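Local coordinates for macrodomain protein (Streptomyces coelicolor, PDB 5E3B) that probably removes ADP-ribose from ADP-ribosylated thymidine in DNA by hydrolysis, and whose disruption increases antibiotic production in the bacterium, at residues 131-135 with 136-140; 159-162 with 163-167. One frame throughout, in Å; residues are numbered along the deposited sequence.

Contact 1: 131-135 with 136-140; sequences DRAAE and LEASV
Ala133 and Ala138 meet where helix 119-136 ends and the chain turns into strand 139-143. Ala138 N bonds to Ala133 O at 2.9 Å, almost straight at 173°. This is the long bond of a Schellman motif. Glu137 N gives the inner one, to Ala134 O at 3.1 Å, and meets that oxygen from above the carbonyl plane. Glu137 makes the turn with positive phi (53°). One step earlier, Leu136 N still keeps the helical bond to Arg132 O at 3.0 Å. The carbonyls of Arg132, Ala133 and Ala134 thus each receive a backbone N-H.

Leu136 covers one face of the Arg132 guanidinium, with CD1 over its centre. Both side chains also touch Met41 of strand 40-47. The edge of the guanidinium turns to Glu135. Arg132 NH1 and Glu135 OE2 form a salt bridge of 2.9 Å, with the nitrogen above the carboxylate plane. The Glu135 chain runs extended beyond CG, which carries OE2 to Arg132 NH1. Asp131 makes a second salt bridge, with Arg168. Ala133 CB packs on Val140 CG2 at 3.7 Å.

Backbone N-H groups thus satisfy these three carbonyls locally as the helix stops. Ala133 meets Val140 of strand 139-143 through methyl groups, while the charged pair lies beside Leu136.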
loop_
_atom_site.group_PDB
_atom_site.type_symbol
_atom_site.label_atom_id
_atom_site.label_comp_id
_atom_site.label_asym_id
_atom_site.label_seq_id
_atom_site.Cartn_x
_atom_site.Cartn_y
_atom_site.Cartn_z
ATOM N N ASP A 131 -2.811 -9.073 7.637
ATOM C CA ASP A 131 -2.458 -10.523 7.827
ATOM C C ASP A 131 -0.973 -10.728 7.631
ATOM O O ASP A 131 -0.273 -11.452 8.359
ATOM C CB ASP A 131 -3.272 -11.413 6.925
ATOM C CG ASP A 131 -4.817 -11.293 7.170
ATOM O OD1 ASP A 131 -5.243 -10.983 8.307
ATOM O OD2 ASP A 131 -5.597 -11.421 6.197
ATOM N N ARG A 132 -0.447 -10.188 6.518
ATOM C CA ARG A 132 0.994 -10.413 6.170
ATOM C C ARG A 132 1.932 -9.704 7.093
ATOM O O ARG A 132 2.969 -10.234 7.538
ATOM C CB ARG A 132 1.156 -10.044 4.700
ATOM C CG ARG A 132 2.496 -10.323 4.022
ATOM C CD ARG A 132 2.716 -11.818 3.878
ATOM N NE ARG A 132 4.007 -12.023 3.183
ATOM C CZ ARG A 132 4.997 -12.818 3.627
ATOM N NH1 ARG A 132 4.925 -13.509 4.729
ATOM N NH2 ARG A 132 6.111 -12.891 2.880
ATOM N N ALA A 133 1.585 -8.460 7.507
ATOM C CA ALA A 133 2.397 -7.712 8.445
ATOM C C ALA A 133 2.390 -8.367 9.782
ATOM O O ALA A 133 3.473 -8.453 10.410
ATOM C CB ALA A 133 1.919 -6.236 8.520
ATOM N N ALA A 134 1.301 -8.984 10.176
ATOM C CA ALA A 134 1.310 -9.661 11.496
ATOM C C ALA A 134 2.267 -10.843 11.477
ATOM O O ALA A 134 3.102 -10.966 12.355
ATOM C CB ALA A 134 -0.055 -10.064 11.865
ATOM N N GLU A 135 2.206 -11.653 10.407
ATOM C CA GLU A 135 3.155 -12.769 10.388
ATOM C C GLU A 135 4.583 -12.405 10.234
ATOM O O GLU A 135 5.434 -13.093 10.790
ATOM C CB GLU A 135 2.761 -13.845 9.450
ATOM C CG GLU A 135 2.848 -13.511 8.046
ATOM C CD GLU A 135 2.356 -14.648 7.151
ATOM O OE1 GLU A 135 1.933 -15.726 7.626
ATOM O OE2 GLU A 135 2.449 -14.440 5.956
ATOM N N LEU A 136 4.886 -11.301 9.538
ATOM C CA LEU A 136 6.238 -10.789 9.406
ATOM C C LEU A 136 6.738 -9.962 10.615
ATOM O O LEU A 136 7.871 -9.532 10.611
ATOM C CB LEU A 136 6.344 -9.889 8.182
ATOM C CG LEU A 136 6.339 -10.634 6.835
ATOM C CD1 LEU A 136 6.248 -9.591 5.734
ATOM C CD2 LEU A 136 7.612 -11.422 6.556
ATOM N N GLU A 137 5.844 -9.693 11.545
ATOM C CA GLU A 137 6.077 -8.757 12.664
ATOM C C GLU A 137 6.544 -7.412 12.102
ATOM O O GLU A 137 7.480 -6.771 12.575
ATOM C CB GLU A 137 7.105 -9.358 13.644
ATOM C CG GLU A 137 6.496 -10.560 14.350
ATOM C CD GLU A 137 7.362 -11.099 15.501
ATOM O OE1 GLU A 137 8.434 -10.519 15.805
ATOM O OE2 GLU A 137 6.943 -12.119 16.083
ATOM N N ALA A 138 5.846 -6.930 11.084
ATOM C CA ALA A 138 6.255 -5.735 10.409
ATOM C C ALA A 138 5.501 -4.504 10.905
ATOM O O ALA A 138 4.339 -4.582 11.244
ATOM C CB ALA A 138 6.059 -5.895 8.921
ATOM N N SER A 139 6.177 -3.360 10.776
ATOM C CA SER A 139 5.423 -2.092 10.800
ATOM C C SER A 139 5.008 -1.701 9.394
ATOM O O SER A 139 5.668 -2.125 8.403
ATOM C CB SER A 139 6.306 -1.004 11.394
ATOM O OG SER A 139 7.517 -0.820 10.706
ATOM N N VAL A 140 3.939 -0.898 9.284
ATOM C CA VAL A 140 3.360 -0.544 7.986
ATOM C C VAL A 140 3.514 0.966 7.752
ATOM O O VAL A 140 3.394 1.741 8.713
ATOM C CB VAL A 140 1.916 -1.023 7.879
ATOM C CG1 VAL A 140 1.286 -0.513 6.636
ATOM C CG2 VAL A 140 1.905 -2.564 7.925
#

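Contact 2: 159-162 with 163-167; sequences PLIS and DRLTR
Ile161 and Leu165 sit one turn apart on helix 154-166 of the macrodomain fold, which has a wider pi-type turn at 163-166. The backbone bonds record the change. Asp163 N to Pro159 O and Arg164 N to Leu160 O (2.8 Å) are ordinary alpha-helical bonds. Ile161 O then accepts twice, from Leu165 N at 2.9 Å and from Thr166 N at 3.1 Å. Arg167 N reaches five residues back to Ser162 O at 2.9 Å, nearly in line with the C=O bond.

Apolar contacts are few within the helix itself. Ile161 CG2 touches Leu165 CD1, and the two side chains cross at a slant. Both also rest on Val172 of strand 172-176, and Leu165 reaches Ala130 of helix 119-136. Leu160 packs on Tyr119, Ile122 and Leu126 of that helix.

Charged groups pair along the same turns. Arg164 bends at chi2 (-63°), and its NH2 forms a salt bridge with Asp163 OD2 at 2.7 Å. The carboxylate offers its anti lone pair, the one away from the other oxygen. Leu160 CD2 lies 3.7 Å from Arg164 NH2, the two side chains running side by side in the same direction. In the conformer given, Arg167 bends at chi3 (57°), which folds its guanidinium back along the helix. There its NE bonds to Asp163 O, with that oxygen in the guanidinium plane.

Hydroxyls meet through solvent. Ser162 OG and Thr166 OG1 lie one turn apart and share a water, 2.8 Å from Ser162 OG and 3.1 Å from Thr166 OG1.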
loop_
_atom_site.group_PDB
_atom_site.type_symbol
_atom_site.label_atom_id
_atom_site.label_comp_id
_atom_site.label_asym_id
_atom_site.label_seq_id
_atom_site.Cartn_x
_atom_site.Cartn_y
_atom_site.Cartn_z
ATOM N N PRO A 159 -10.038 5.640 8.386
ATOM C CA PRO A 159 -10.717 4.709 9.280
ATOM C C PRO A 159 -10.540 3.247 9.003
ATOM O O PRO A 159 -10.483 2.407 9.903
ATOM C CB PRO A 159 -12.191 5.054 9.108
ATOM C CG PRO A 159 -12.194 6.485 8.768
ATOM C CD PRO A 159 -10.974 6.658 7.863
ATOM N N LEU A 160 -10.332 2.918 7.723
ATOM C CA LEU A 160 -9.967 1.502 7.423
ATOM C C LEU A 160 -8.545 1.138 7.884
ATOM O O LEU A 160 -8.281 -0.014 8.222
ATOM C CB LEU A 160 -10.196 1.253 5.907
ATOM C CG LEU A 160 -11.663 1.308 5.370
ATOM C CD1 LEU A 160 -11.724 1.285 3.842
ATOM C CD2 LEU A 160 -12.437 0.118 5.937
ATOM N N ILE A 161 -7.613 2.095 7.933
ATOM C CA ILE A 161 -6.286 1.868 8.523
ATOM C C ILE A 161 -6.462 1.538 9.983
ATOM O O ILE A 161 -5.887 0.610 10.566
ATOM C CB ILE A 161 -5.346 3.058 8.278
ATOM C CG1 ILE A 161 -5.144 3.225 6.736
ATOM C CG2 ILE A 161 -4.074 2.936 9.083
ATOM C CD1 ILE A 161 -4.402 4.450 6.338
ATOM N N SER A 162 -7.279 2.382 10.650
ATOM C CA SER A 162 -7.539 2.149 12.088
ATOM C C SER A 162 -8.166 0.758 12.304
ATOM O O SER A 162 -7.719 0.034 13.243
ATOM C CB SER A 162 -8.515 3.212 12.642
ATOM O OG SER A 162 -7.850 4.498 12.661
ATOM N N ASP A 163 -9.176 0.434 11.508
ATOM C CA ASP A 163 -9.953 -0.790 11.732
ATOM C C ASP A 163 -9.173 -2.070 11.343
ATOM O O ASP A 163 -9.339 -3.110 11.940
ATOM C CB ASP A 163 -11.242 -0.699 10.992
ATOM C CG ASP A 163 -12.162 -1.817 11.294
ATOM O OD1 ASP A 163 -12.622 -1.953 12.450
ATOM O OD2 ASP A 163 -12.416 -2.654 10.384
ATOM N N ARG A 164 -8.377 -1.968 10.245
ATOM C CA ARG A 164 -7.731 -3.167 9.743
ATOM C C ARG A 164 -6.303 -3.370 10.253
ATOM O O ARG A 164 -5.812 -4.537 10.350
ATOM C CB ARG A 164 -7.662 -3.196 8.188
ATOM C CG ARG A 164 -9.017 -3.100 7.490
ATOM C CD ARG A 164 -9.836 -4.337 7.877
ATOM N NE ARG A 164 -10.859 -4.598 6.917
ATOM C CZ ARG A 164 -12.002 -3.966 6.771
ATOM N NH1 ARG A 164 -12.769 -4.381 5.726
ATOM N NH2 ARG A 164 -12.519 -3.089 7.685
ATOM N N LEU A 165 -5.607 -2.262 10.549
ATOM C CA LEU A 165 -4.226 -2.299 10.977
ATOM C C LEU A 165 -4.073 -1.967 12.419
ATOM O O LEU A 165 -3.628 -2.826 13.161
ATOM C CB LEU A 165 -3.353 -1.403 10.124
ATOM C CG LEU A 165 -3.271 -1.831 8.645
ATOM C CD1 LEU A 165 -2.740 -0.763 7.713
ATOM C CD2 LEU A 165 -2.365 -3.064 8.575
ATOM N N THR A 166 -4.330 -0.733 12.855
ATOM C CA THR A 166 -4.192 -0.372 14.262
ATOM C C THR A 166 -4.901 -1.323 15.218
ATOM O O THR A 166 -4.276 -1.754 16.234
ATOM C CB THR A 166 -4.694 1.107 14.464
ATOM O OG1 THR A 166 -3.921 1.890 13.559
ATOM C CG2 THR A 166 -4.366 1.497 15.890
ATOM N N ARG A 167 -6.094 -1.741 14.840
ATOM C CA ARG A 167 -6.931 -2.633 15.640
ATOM C C ARG A 167 -6.198 -3.945 15.930
ATOM O O ARG A 167 -6.405 -4.576 16.953
ATOM C CB ARG A 167 -8.225 -2.932 14.917
ATOM C CG ARG A 167 -9.295 -3.675 15.722
ATOM C CD ARG A 167 -10.499 -4.053 14.882
ATOM N NE ARG A 167 -10.091 -4.872 13.747
ATOM C CZ ARG A 167 -9.888 -6.180 13.764
ATOM N NH1 ARG A 167 -9.436 -6.753 12.674
ATOM N NH2 ARG A 167 -10.064 -6.913 14.870
HETATM O O HOH W 1 -5.826 4.168 14.562
#

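In the fold
Contacts 1 and 2 are both local, each toward the C-terminal end of a helix that packs against the mixed sheet of the macrodomain. Contact 1 joins helix 119-136 to strand 139-143; contact 2 stays largely within the next helix, 154-166, which packs against both helix 119-136 and strand 172-176. Each is partly buried and combines buried apolar side chains with more exposed charged ones. The two touch where Val140 CG1 packs on Leu165 CD1 at 4.2 Å. Their backbones differ: a Schellman motif in contact 1, a pi-type turn near the end of the helix in contact 2. Contact 1 relies mainly on backbone bonds and a few buried methyl groups.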